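Local atomic coordinates of immune protein (Enterobacter cloacae, PDB entry 6D7Y), a protein that binds the toxic C-terminal tip of a CdiA protein and probably neutralises it, as the immunity partner in contact-dependent growth inhibition between bacteria. Residues B[51-54]-B[55-59]; B[18-21]-B[22-26]. All coordinates share one frame; numbering follows the deposited sequence.

Interaction 1: residues B[51-54]-B[55-59]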
loop_
_atom_site.group_PDB
_atom_site.type_symbol
_atom_site.label_atom_id
_atom_site.label_comp_id
_atom_site.label_asym_id
_atom_site.label_seq_id
_atom_site.Cartn_x
_atom_site.Cartn_y
_atom_site.Cartn_z
ATOM N N LEU B 51 -1.369 -11.541 15.503
ATOM C CA LEU B 51 -2.761 -11.849 15.878
ATOM C C LEU B 51 -3.738 -10.827 15.284
ATOM O O LEU B 51 -4.890 -11.162 15.014
ATOM C CB LEU B 51 -2.926 -11.964 17.401
ATOM C CG LEU B 51 -2.126 -13.084 18.074
ATOM C CD1 LEU B 51 -2.333 -13.053 19.583
ATOM C CD2 LEU B 51 -2.489 -14.455 17.508
ATOM N N LEU B 52 -3.280 -9.587 15.102
ATOM C CA LEU B 52 -4.091 -8.552 14.460
ATOM C C LEU B 52 -4.470 -9.015 13.050
ATOM O O LEU B 52 -5.635 -8.982 12.655
ATOM C CB LEU B 52 -3.301 -7.236 14.367
ATOM C CG LEU B 52 -3.758 -6.125 13.402
ATOM C CD1 LEU B 52 -5.218 -5.720 13.562
ATOM C CD2 LEU B 52 -2.850 -4.913 13.560
ATOM N N ILE B 53 -3.461 -9.462 12.314
ATOM C CA ILE B 53 -3.638 -9.934 10.950
ATOM C C ILE B 53 -4.465 -11.215 10.892
ATOM O O ILE B 53 -5.306 -11.379 10.006
ATOM C CB ILE B 53 -2.265 -10.148 10.271
ATOM C CG1 ILE B 53 -1.386 -8.883 10.409
ATOM C CG2 ILE B 53 -2.434 -10.587 8.822
ATOM C CD1 ILE B 53 -2.044 -7.589 9.988
ATOM N N ASP B 54 -4.238 -12.108 11.858
ATOM C CA ASP B 54 -4.964 -13.368 11.927
ATOM C C ASP B 54 -6.461 -13.092 12.109
ATOM O O ASP B 54 -7.298 -13.700 11.434
ATOM C CB ASP B 54 -4.427 -14.237 13.074
ATOM C CG ASP B 54 -4.985 -15.657 13.054
ATOM O OD1 ASP B 54 -5.504 -16.073 11.987
ATOM O OD2 ASP B 54 -4.885 -16.368 14.093
ATOM N N SER B 55 -6.787 -12.159 13.004
ATOM C CA SER B 55 -8.182 -11.779 13.257
ATOM C C SER B 55 -8.780 -11.147 12.022
ATOM O O SER B 55 -9.922 -11.408 11.684
ATOM C CB SER B 55 -8.278 -10.789 14.415
ATOM O OG SER B 55 -7.830 -11.392 15.601
ATOM N N PHE B 56 -8.001 -10.299 11.364
ATOM C CA PHE B 56 -8.438 -9.639 10.128
ATOM C C PHE B 56 -8.806 -10.694 9.078
ATOM O O PHE B 56 -9.879 -10.631 8.481
ATOM C CB PHE B 56 -7.335 -8.694 9.626
ATOM C CG PHE B 56 -7.575 -8.132 8.251
ATOM C CD1 PHE B 56 -8.427 -7.051 8.063
ATOM C CD2 PHE B 56 -6.926 -8.670 7.150
ATOM C CE1 PHE B 56 -8.645 -6.524 6.793
ATOM C CE2 PHE B 56 -7.139 -8.151 5.878
ATOM C CZ PHE B 56 -8.002 -7.080 5.699
ATOM N N LEU B 57 -7.931 -11.683 8.904
ATOM C CA LEU B 57 -8.145 -12.750 7.924
ATOM C C LEU B 57 -9.260 -13.719 8.287
ATOM O O LEU B 57 -9.895 -14.281 7.402
ATOM C CB LEU B 57 -6.855 -13.520 7.683
ATOM C CG LEU B 57 -5.740 -12.683 7.069
ATOM C CD1 LEU B 57 -4.444 -13.468 7.065
ATOM C CD2 LEU B 57 -6.101 -12.183 5.667
ATOM N N GLY B 58 -9.495 -13.915 9.578
ATOM C CA GLY B 58 -10.546 -14.826 10.028
ATOM C C GLY B 58 -11.924 -14.194 10.085
ATOM O O GLY B 58 -12.904 -14.888 10.340
ATOM N N PHE B 59 -12.011 -12.886 9.837
ATOM C CA PHE B 59 -13.297 -12.191 9.909
ATOM C C PHE B 59 -14.284 -12.684 8.853
ATOM O O PHE B 59 -13.958 -12.753 7.670
ATOM C CB PHE B 59 -13.108 -10.674 9.782
ATOM C CG PHE B 59 -14.356 -9.880 10.074
ATOM C CD1 PHE B 59 -14.719 -9.593 11.394
ATOM C CD2 PHE B 59 -15.157 -9.405 9.045
ATOM C CE1 PHE B 59 -15.864 -8.858 11.672
ATOM C CE2 PHE B 59 -16.301 -8.668 9.318
ATOM C CZ PHE B 59 -16.657 -8.395 10.633
#
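S55, F56, L57 and G58 reach back one turn to L51, L52, I53 and D54 in a local i to i+4 contact along almost the whole of helix 50-58, a short alpha-helix at the periphery of an alpha+beta fold whose helices pack on an antiparallel sheet. Four successive amide-to-carbonyl bonds carry it. S55 N meets L51 O at 2.9 Å, and L57 N meets I53 O at the same length; the last bond of the series, G58 N to D54 O, is more bent, with an N-H...O angle of 140°, and a weak bond from F59 N to F56 O follows as the chain leaves the helix. Two carbonyls, two residues apart, share one outside partner: K89 of strand 78-90 donates through NZ to both L57 O and F59 O, tying the C-terminal end of the helix to the sheet. The inner face is apolar. I53 and L57 run side by side in the same direction, CG2 of I53 lying 3.9 Å from CD1 of L57, and both lean on helix 17-25 through L17. The F56 side chain swings away from the preceding turn toward the sheet, its CG placed opposite the backbone N (chi1 171°), and there its ring meets F65 edge-to-face and also touches V87. L52 faces the loop residues F40, F41 and V45, whereas D54 belongs to the exposed side. On the flank, S55 turns its hydroxyl back toward the preceding turn, OG lying anti to the carbonyl carbon (chi1 -64°). L51 O therefore accepts two bonds from one residue, S55 N arriving from one face of the carbonyl plane and S55 OG, at 3.0 Å, from the other.

Interaction 2: residues B[18-21]-B[22-26]; sequences FFLL and KEIES
K22 N donates to F18 O at 2.9 Å and E25 N to L21 O at 2.7 Å, the first and last of four consecutive i to i+4 bonds that join the turns of helix 17-25. Between them, I24 N points at L20 O almost in line with the carbonyl bond, while E23 N approaches F19 O more obliquely. On the outer side, K22 NZ forms a salt bridge with E25 OE2 at 3.0 Å, coming from above the carboxylate plane. Bends at chi2 and chi3 (-61° and -63°) carry the K22 chain past the F18 ring and outward, bringing NZ beside the E25 carboxylate, whereas E25 stays extended beyond CG to meet the ammonium group. Near the C-terminal end, S26 OG closes on E23 O at 2.6 Å; the carboxylate of E23 turns elsewhere, its OE2 bonding to Y118 OH of helix 105-126. The aliphatic part of K22 is used as well: CG sits over one face of the F18 ring, 3.6 Å from its centroid and 24° off the normal, a CH-pi contact, with CD passing near the ring's CZ and CE1. F19 turns its own ring face to CD2 of F18. On the buried side, CG of L20 and CD1 of I24 meet at 4.2 Å where the two side chains cross, and both residues rest on V96 of strand 93-102. L20 also touches I122 and F126 of helix 105-126. This is an amphipathic alpha-helix laid on an antiparallel sheet, its leucines and isoleucine turned inward and a lysine-glutamate i to i+3 pair outside.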
loop_
_atom_site.group_PDB
_atom_site.type_symbol
_atom_site.label_atom_id
_atom_site.label_comp_id
_atom_site.label_asym_id
_atom_site.label_seq_id
_atom_site.Cartn_x
_atom_site.Cartn_y
_atom_site.Cartn_z
ATOM N N PHE B 18 1.156 -10.379 7.071
ATOM C CA PHE B 18 1.827 -9.769 8.230
ATOM C C PHE B 18 3.259 -9.322 7.909
ATOM O O PHE B 18 3.663 -8.220 8.239
ATOM C CB PHE B 18 1.869 -10.732 9.422
ATOM C CG PHE B 18 2.757 -10.252 10.549
ATOM C CD1 PHE B 18 2.298 -9.313 11.471
ATOM C CD2 PHE B 18 4.059 -10.718 10.669
ATOM C CE1 PHE B 18 3.121 -8.863 12.500
ATOM C CE2 PHE B 18 4.886 -10.269 11.689
ATOM C CZ PHE B 18 4.416 -9.345 12.612
ATOM N N PHE B 19 4.020 -10.191 7.255
ATOM C CA PHE B 19 5.418 -9.889 6.936
ATOM C C PHE B 19 5.549 -8.788 5.881
ATOM O O PHE B 19 6.498 -7.994 5.912
ATOM C CB PHE B 19 6.141 -11.198 6.606
ATOM C CG PHE B 19 6.043 -12.204 7.730
ATOM C CD1 PHE B 19 6.857 -12.086 8.854
ATOM C CD2 PHE B 19 5.089 -13.229 7.698
ATOM C CE1 PHE B 19 6.740 -12.975 9.912
ATOM C CE2 PHE B 19 4.977 -14.131 8.750
ATOM C CZ PHE B 19 5.802 -14.001 9.862
ATOM N N LEU B 20 4.587 -8.725 4.964
ATOM C CA LEU B 20 4.566 -7.643 3.985
ATOM C C LEU B 20 4.327 -6.343 4.755
ATOM O O LEU B 20 5.034 -5.366 4.564
ATOM C CB LEU B 20 3.455 -7.841 2.952
ATOM C CG LEU B 20 3.252 -6.712 1.926
ATOM C CD1 LEU B 20 4.501 -6.473 1.104
ATOM C CD2 LEU B 20 2.084 -7.042 1.017
ATOM N N LEU B 21 3.352 -6.362 5.660
ATOM C CA LEU B 21 3.031 -5.160 6.436
ATOM C C LEU B 21 4.216 -4.702 7.279
ATOM O O LEU B 21 4.476 -3.508 7.343
ATOM C CB LEU B 21 1.749 -5.339 7.256
ATOM C CG LEU B 21 0.459 -5.475 6.414
ATOM C CD1 LEU B 21 -0.702 -5.929 7.286
ATOM C CD2 LEU B 21 0.098 -4.201 5.651
ATOM N N LYS B 22 4.948 -5.641 7.895
ATOM C CA LYS B 22 6.144 -5.299 8.693
ATOM C C LYS B 22 7.220 -4.713 7.791
ATOM O O LYS B 22 7.922 -3.796 8.180
ATOM C CB LYS B 22 6.701 -6.524 9.446
ATOM C CG LYS B 22 5.802 -7.087 10.542
ATOM C CD LYS B 22 5.505 -6.097 11.661
ATOM C CE LYS B 22 6.744 -5.664 12.435
ATOM N NZ LYS B 22 6.382 -4.651 13.473
ATOM N N GLU B 23 7.344 -5.269 6.591
ATOM C CA GLU B 23 8.290 -4.792 5.578
ATOM C C GLU B 23 7.992 -3.325 5.221
ATOM O O GLU B 23 8.892 -2.477 5.223
ATOM C CB GLU B 23 8.206 -5.719 4.346
ATOM C CG GLU B 23 8.776 -5.183 3.041
ATOM C CD GLU B 23 10.234 -4.794 3.126
ATOM O OE1 GLU B 23 10.952 -5.332 3.996
ATOM O OE2 GLU B 23 10.676 -3.964 2.297
ATOM N N ILE B 24 6.722 -3.036 4.928
ATOM C CA ILE B 24 6.293 -1.673 4.625
ATOM C C ILE B 24 6.450 -0.782 5.873
ATOM O O ILE B 24 6.963 0.324 5.767
ATOM C CB ILE B 24 4.829 -1.633 4.146
ATOM C CG1 ILE B 24 4.651 -2.472 2.869
ATOM C CG2 ILE B 24 4.387 -0.196 3.868
ATOM C CD1 ILE B 24 3.204 -2.583 2.429
ATOM N N GLU B 25 6.014 -1.267 7.039
ATOM C CA GLU B 25 6.114 -0.475 8.290
ATOM C C GLU B 25 7.553 -0.053 8.630
ATOM O O GLU B 25 7.778 1.030 9.193
ATOM C CB GLU B 25 5.540 -1.238 9.499
ATOM C CG GLU B 25 5.582 -0.433 10.820
ATOM C CD GLU B 25 5.165 -1.216 12.055
ATOM O OE1 GLU B 25 5.072 -0.594 13.138
ATOM O OE2 GLU B 25 4.954 -2.442 11.961
ATOM N N SER B 26 8.516 -0.911 8.311
ATOM C CA SER B 26 9.931 -0.621 8.617
ATOM C C SER B 26 10.553 0.526 7.810
ATOM O O SER B 26 11.607 1.051 8.189
ATOM C CB SER B 26 10.787 -1.881 8.440
ATOM O OG SER B 26 10.716 -2.333 7.110
#

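From the N terminus, strand 3-10 leads into helix 17-25, which holds interaction 2; strand 30-36 and a long loop follow before helix 50-58 brings interaction 1. Each contact lies within a single helix, linking its successive turns and closing no longer loop, so the two stand in series, neither nested nor crossed, with centres about 15 Å apart. They nevertheless meet in space: I53 CD1 packs on L21 CD1 at 3.4 Å, and I53 CG1 lies 3.9 Å from F18 CD1. Helix 17-25 thus stands between helix 50-58 and helix 105-126, resting on strand 93-102, while helix 50-58 reaches strand 78-90 through F56.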